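Adenine phosphoribosyltransferase (Leishmania donovani, PDB 1QB7) probably catalyses the transfer of a phosphoribosyl group from 5-phospho-alpha-D-ribose 1-diphosphate to adenine, giving AMP and diphosphate in purine salvage. Local coordinates at residues T73-F78 and V91-P96; G138-L143 and D165-E170. All coordinates share one frame; numbering follows the deposited sequence.

Contact 1: T73-F78 and V91-P96; sequences THILGF and VELEIP
I95 turns CG1 into the crowded position between its backbone N and carbonyl carbon (chi1 58°) and then extends, which carries CD1 to I75 CG1 at 3.8 Å; the two isoleucine side chains cross at about a right angle. H74 keeps CG anti to its carbonyl carbon (chi1 -62°); with the ring turned across that bond, CD2 comes to 3.8 Å from P96 CB, the two side chains crossing at a slant and P96 CB oblique to the imidazole. The ring's other flank is pinned by the 2.7 Å hydrogen bond between H74 ND1 and T73 OG1, an oxygen that also accepts the backbone N-H of R140. Between the side chains runs the polar link of the contact: I75 N donates to P96 O at 3.1 Å, nearly straight (163° at the hydrogen). This is where strand 97-100 begins to pair with strand 74-78, the parallel strands of a beta-alpha-beta unit bridged by helix 86-93; I75 also bonds through its backbone to V98. E94, the first residue past helix 86-93, has positive phi, and the chain turns from there toward the sheet. L93, on the last turn, points to the strand and brings CD1 to 4.3 Å from I75 CD1, while Y65 and R66 of helix 51-67 also touch it. Proline packs tightly at the strand's start, P96 CD lying 3.1 Å from T73 O, and it also touches E49 of the second subunit.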
loop_
_atom_site.group_PDB
_atom_site.type_symbol
_atom_site.label_atom_id
_atom_site.label_comp_id
_atom_site.label_asym_id
_atom_site.label_seq_id
_atom_site.Cartn_x
_atom_site.Cartn_y
_atom_site.Cartn_z
ATOM N N THR A 73 -12.394 5.744 -14.641
ATOM C CA THR A 73 -12.779 4.340 -14.678
ATOM C C THR A 73 -11.855 3.492 -13.815
ATOM O O THR A 73 -12.222 2.394 -13.398
ATOM C CB THR A 73 -12.747 3.782 -16.125
ATOM O OG1 THR A 73 -11.415 3.850 -16.643
ATOM C CG2 THR A 73 -13.665 4.583 -17.031
ATOM N N HIS A 74 -10.661 4.017 -13.536
ATOM C CA HIS A 74 -9.655 3.296 -12.750
ATOM C C HIS A 74 -8.765 4.238 -11.934
ATOM O O HIS A 74 -8.542 5.390 -12.314
ATOM C CB HIS A 74 -8.684 2.528 -13.678
ATOM C CG HIS A 74 -9.322 1.476 -14.538
ATOM N ND1 HIS A 74 -9.990 1.769 -15.707
ATOM C CD2 HIS A 74 -9.326 0.125 -14.432
ATOM C CE1 HIS A 74 -10.379 0.645 -16.282
ATOM N NE2 HIS A 74 -9.988 -0.366 -15.529
ATOM N N ILE A 75 -8.234 3.716 -10.832
ATOM C CA ILE A 75 -7.280 4.445 -9.989
ATOM C C ILE A 75 -6.014 3.569 -10.068
ATOM O O ILE A 75 -6.090 2.353 -9.880
ATOM C CB ILE A 75 -7.700 4.517 -8.497
ATOM C CG1 ILE A 75 -9.067 5.199 -8.318
ATOM C CG2 ILE A 75 -6.611 5.220 -7.692
ATOM C CD1 ILE A 75 -9.095 6.671 -8.591
ATOM N N LEU A 76 -4.880 4.164 -10.421
ATOM C CA LEU A 76 -3.622 3.422 -10.513
ATOM C C LEU A 76 -2.656 3.997 -9.482
ATOM O O LEU A 76 -2.205 5.135 -9.611
ATOM C CB LEU A 76 -3.031 3.518 -11.926
ATOM C CG LEU A 76 -1.647 2.894 -12.194
ATOM C CD1 LEU A 76 -1.658 1.391 -11.972
ATOM C CD2 LEU A 76 -1.205 3.189 -13.611
ATOM N N GLY A 77 -2.365 3.213 -8.449
ATOM C CA GLY A 77 -1.480 3.663 -7.389
ATOM C C GLY A 77 -0.082 3.087 -7.477
ATOM O O GLY A 77 0.102 1.929 -7.874
ATOM N N PHE A 78 0.899 3.893 -7.076
ATOM C CA PHE A 78 2.307 3.500 -7.117
ATOM C C PHE A 78 2.743 2.756 -5.852
ATOM O O PHE A 78 2.401 3.149 -4.738
ATOM C CB PHE A 78 3.203 4.733 -7.308
ATOM C CG PHE A 78 2.905 5.538 -8.556
ATOM C CD1 PHE A 78 1.904 5.158 -9.445
ATOM C CD2 PHE A 78 3.626 6.699 -8.823
ATOM C CE1 PHE A 78 1.625 5.925 -10.580
ATOM C CE2 PHE A 78 3.357 7.472 -9.951
ATOM C CZ PHE A 78 2.354 7.085 -10.830
ATOM N N VAL A 91 -12.801 2.420 -3.559
ATOM C CA VAL A 91 -13.890 1.682 -2.917
ATOM C C VAL A 91 -15.177 2.514 -2.879
ATOM O O VAL A 91 -16.279 1.979 -3.018
ATOM C CB VAL A 91 -13.497 1.208 -1.486
ATOM C CG1 VAL A 91 -13.490 2.366 -0.508
ATOM C CG2 VAL A 91 -14.426 0.111 -1.020
ATOM N N GLU A 92 -15.025 3.829 -2.739
ATOM C CA GLU A 92 -16.161 4.739 -2.704
ATOM C C GLU A 92 -16.709 5.010 -4.105
ATOM O O GLU A 92 -17.922 5.095 -4.306
ATOM C CB GLU A 92 -15.756 6.059 -2.047
ATOM C CG GLU A 92 -15.340 5.926 -0.594
ATOM C CD GLU A 92 -16.416 5.294 0.280
ATOM O OE1 GLU A 92 -17.617 5.393 -0.051
ATOM O OE2 GLU A 92 -16.060 4.700 1.317
ATOM N N LEU A 93 -15.800 5.184 -5.060
ATOM C CA LEU A 93 -16.162 5.443 -6.447
ATOM C C LEU A 93 -16.644 4.166 -7.121
ATOM O O LEU A 93 -17.212 4.206 -8.217
ATOM C CB LEU A 93 -14.953 5.982 -7.215
ATOM C CG LEU A 93 -14.348 7.308 -6.763
ATOM C CD1 LEU A 93 -13.121 7.622 -7.612
ATOM C CD2 LEU A 93 -15.385 8.408 -6.875
ATOM N N GLU A 94 -16.372 3.033 -6.471
ATOM C CA GLU A 94 -16.749 1.718 -6.975
ATOM C C GLU A 94 -16.103 1.418 -8.328
ATOM O O GLU A 94 -16.769 0.973 -9.268
ATOM C CB GLU A 94 -18.274 1.581 -7.040
ATOM C CG GLU A 94 -18.939 1.757 -5.679
ATOM C CD GLU A 94 -20.454 1.602 -5.711
ATOM O OE1 GLU A 94 -21.056 1.706 -6.803
ATOM O OE2 GLU A 94 -21.043 1.384 -4.629
ATOM N N ILE A 95 -14.807 1.720 -8.430
ATOM C CA ILE A 95 -14.031 1.461 -9.642
ATOM C C ILE A 95 -12.787 0.665 -9.231
ATOM O O ILE A 95 -12.421 0.634 -8.051
ATOM C CB ILE A 95 -13.632 2.770 -10.396
ATOM C CG1 ILE A 95 -12.822 3.703 -9.487
ATOM C CG2 ILE A 95 -14.879 3.467 -10.945
ATOM C CD1 ILE A 95 -12.333 4.958 -10.177
ATOM N N PRO A 96 -12.149 -0.025 -10.189
ATOM C CA PRO A 96 -10.952 -0.827 -9.905
ATOM C C PRO A 96 -9.735 -0.040 -9.420
ATOM O O PRO A 96 -9.546 1.125 -9.788
ATOM C CB PRO A 96 -10.633 -1.456 -11.271
ATOM C CG PRO A 96 -11.942 -1.497 -11.956
ATOM C CD PRO A 96 -12.536 -0.165 -11.602
#

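Contact 2: G138-L143 and D165-E170; sequences GSRVVL and DAVVVE
V141 is gripped through both its backbone polar atoms: its N donates to V167 O at 2.9 Å, and its O accepts from V169 N at 2.7 Å, the donor standing 39° out of the carbonyl plane. V167 N in turn bonds to S139 O at 3.0 Å. The next bond, L143 N to E170 O at 3.0 Å, continues the parallel pairing but passes over V169 O, which regular pairing would have used. V169 is thus an extra residue, a beta bulge with near-helical phi and psi, and its side chain points toward strand 140-143 instead of to either face. With CG1 anti to the backbone N (chi1 172°), V169 holds CG2 beside that N, 3.6 Å from R140 C, and V169 CB meets V142 CG2 at 3.8 Å, the two valines crossing obliquely. Ahead of the bulge the side chains alternate normally. R140 and V167 run side by side on one face, R140 CG to V167 CG2 3.8 Å, before the arginine chain bends off to put NE on A71 O. V141 and V168 lie on the other face, where V168 meets L143 CD1 at about a right angle and packs against L158 and V161 of helix 152-163; A166 also touches V161 and rests its CB 3.8 Å from S139 CB. That helix ends in a Schellman motif at D165 and links the two strands, whose segments 140-143 and 167-170 cross at 47°. E170 sends its carboxylate to R64 and the Y65 hydroxyl. Backbone bonds fix the register on both sides of V169, and the bulge takes up the one-residue slip.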
loop_
_atom_site.group_PDB
_atom_site.type_symbol
_atom_site.label_atom_id
_atom_site.label_comp_id
_atom_site.label_asym_id
_atom_site.label_seq_id
_atom_site.Cartn_x
_atom_site.Cartn_y
_atom_site.Cartn_z
ATOM N N GLY A 138 -10.058 2.933 -23.855
ATOM C CA GLY A 138 -11.151 3.757 -23.384
ATOM C C GLY A 138 -11.130 4.087 -21.902
ATOM O O GLY A 138 -11.891 4.950 -21.465
ATOM N N SER A 139 -10.276 3.415 -21.130
ATOM C CA SER A 139 -10.178 3.672 -19.690
ATOM C C SER A 139 -9.641 5.069 -19.409
ATOM O O SER A 139 -8.814 5.592 -20.152
ATOM C CB SER A 139 -9.257 2.659 -19.010
ATOM O OG SER A 139 -9.706 1.327 -19.178
ATOM N N ARG A 140 -10.153 5.678 -18.347
ATOM C CA ARG A 140 -9.726 7.004 -17.921
ATOM C C ARG A 140 -9.151 6.763 -16.531
ATOM O O ARG A 140 -9.878 6.543 -15.562
ATOM C CB ARG A 140 -10.917 7.961 -17.923
ATOM C CG ARG A 140 -11.477 8.192 -19.329
ATOM C CD ARG A 140 -12.705 9.095 -19.333
ATOM N NE ARG A 140 -13.831 8.506 -18.608
ATOM C CZ ARG A 140 -14.671 7.598 -19.108
ATOM N NH1 ARG A 140 -14.527 7.160 -20.354
ATOM N NH2 ARG A 140 -15.664 7.131 -18.361
ATOM N N VAL A 141 -7.825 6.795 -16.468
ATOM C CA VAL A 141 -7.076 6.485 -15.261
ATOM C C VAL A 141 -6.529 7.630 -14.433
ATOM O O VAL A 141 -5.873 8.532 -14.950
ATOM C CB VAL A 141 -5.873 5.574 -15.626
ATOM C CG1 VAL A 141 -5.225 4.998 -14.376
ATOM C CG2 VAL A 141 -6.311 4.475 -16.587
ATOM N N VAL A 142 -6.777 7.557 -13.130
ATOM C CA VAL A 142 -6.258 8.534 -12.189
ATOM C C VAL A 142 -5.018 7.896 -11.561
ATOM O O VAL A 142 -5.082 6.782 -11.024
ATOM C CB VAL A 142 -7.272 8.862 -11.077
ATOM C CG1 VAL A 142 -6.625 9.737 -10.002
ATOM C CG2 VAL A 142 -8.481 9.568 -11.671
ATOM N N LEU A 143 -3.877 8.563 -11.720
ATOM C CA LEU A 143 -2.600 8.107 -11.164
ATOM C C LEU A 143 -2.402 8.713 -9.773
ATOM O O LEU A 143 -2.625 9.904 -9.581
ATOM C CB LEU A 143 -1.451 8.504 -12.092
ATOM C CG LEU A 143 -1.234 7.706 -13.374
ATOM C CD1 LEU A 143 -2.455 7.739 -14.269
ATOM C CD2 LEU A 143 -0.024 8.272 -14.087
ATOM N N ASP A 165 -3.630 1.842 -24.324
ATOM C CA ASP A 165 -4.610 2.482 -25.198
ATOM C C ASP A 165 -5.668 3.209 -24.357
ATOM O O ASP A 165 -6.837 3.296 -24.736
ATOM C CB ASP A 165 -5.258 1.435 -26.126
ATOM C CG ASP A 165 -5.775 2.030 -27.433
ATOM O OD1 ASP A 165 -5.682 3.261 -27.628
ATOM O OD2 ASP A 165 -6.268 1.251 -28.280
ATOM N N ALA A 166 -5.237 3.732 -23.212
ATOM C CA ALA A 166 -6.116 4.456 -22.293
ATOM C C ALA A 166 -5.606 5.884 -22.122
ATOM O O ALA A 166 -4.549 6.238 -22.641
ATOM C CB ALA A 166 -6.150 3.748 -20.937
ATOM N N VAL A 167 -6.365 6.708 -21.405
ATOM C CA VAL A 167 -5.956 8.090 -21.164
ATOM C C VAL A 167 -5.805 8.374 -19.674
ATOM O O VAL A 167 -6.488 7.779 -18.832
ATOM C CB VAL A 167 -6.937 9.136 -21.798
ATOM C CG1 VAL A 167 -6.948 9.012 -23.316
ATOM C CG2 VAL A 167 -8.337 8.964 -21.250
ATOM N N VAL A 168 -4.857 9.251 -19.363
ATOM C CA VAL A 168 -4.588 9.669 -17.991
ATOM C C VAL A 168 -5.505 10.846 -17.650
ATOM O O VAL A 168 -5.561 11.832 -18.393
ATOM C CB VAL A 168 -3.109 10.109 -17.827
ATOM C CG1 VAL A 168 -2.883 10.785 -16.476
ATOM C CG2 VAL A 168 -2.189 8.906 -17.985
ATOM N N VAL A 169 -6.260 10.713 -16.561
ATOM C CA VAL A 169 -7.152 11.775 -16.110
ATOM C C VAL A 169 -6.266 12.861 -15.518
ATOM O O VAL A 169 -6.331 14.026 -15.921
ATOM C CB VAL A 169 -8.142 11.267 -15.033
ATOM C CG1 VAL A 169 -8.928 12.424 -14.430
ATOM C CG2 VAL A 169 -9.096 10.258 -15.647
ATOM N N GLU A 170 -5.412 12.451 -14.586
ATOM C CA GLU A 170 -4.481 13.349 -13.921
ATOM C C GLU A 170 -3.569 12.563 -12.993
ATOM O O GLU A 170 -3.871 11.426 -12.623
ATOM C CB GLU A 170 -5.238 14.407 -13.107
ATOM C CG GLU A 170 -6.056 13.830 -11.962
ATOM C CD GLU A 170 -7.101 14.786 -11.423
ATOM O OE1 GLU A 170 -7.472 15.744 -12.127
ATOM O OE2 GLU A 170 -7.563 14.570 -10.288
#

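Contacts 1 and 2 follow one another along the chain, their centres about 11 Å apart, and belong to the parallel part of one mixed sheet inside the phosphoribosyltransferase domain. Four neighbouring parallel strands of it run in the order 167-173, 140-145, 74-78, 97-100, so contact 2 joins the first two and contact 1 lies at the start of the last two. Between the contacts, strands 74-78 and 140-145 are neighbours, probably hydrogen-bonded from T73 N to R140 O (2.8 Å) and from L76 N to V142 O (2.7 Å). Strand 140-145 leads on to D145, which with T153 binds magnesium; contact 1 lies farther off, the I75 side chain about 13 Å from the ion.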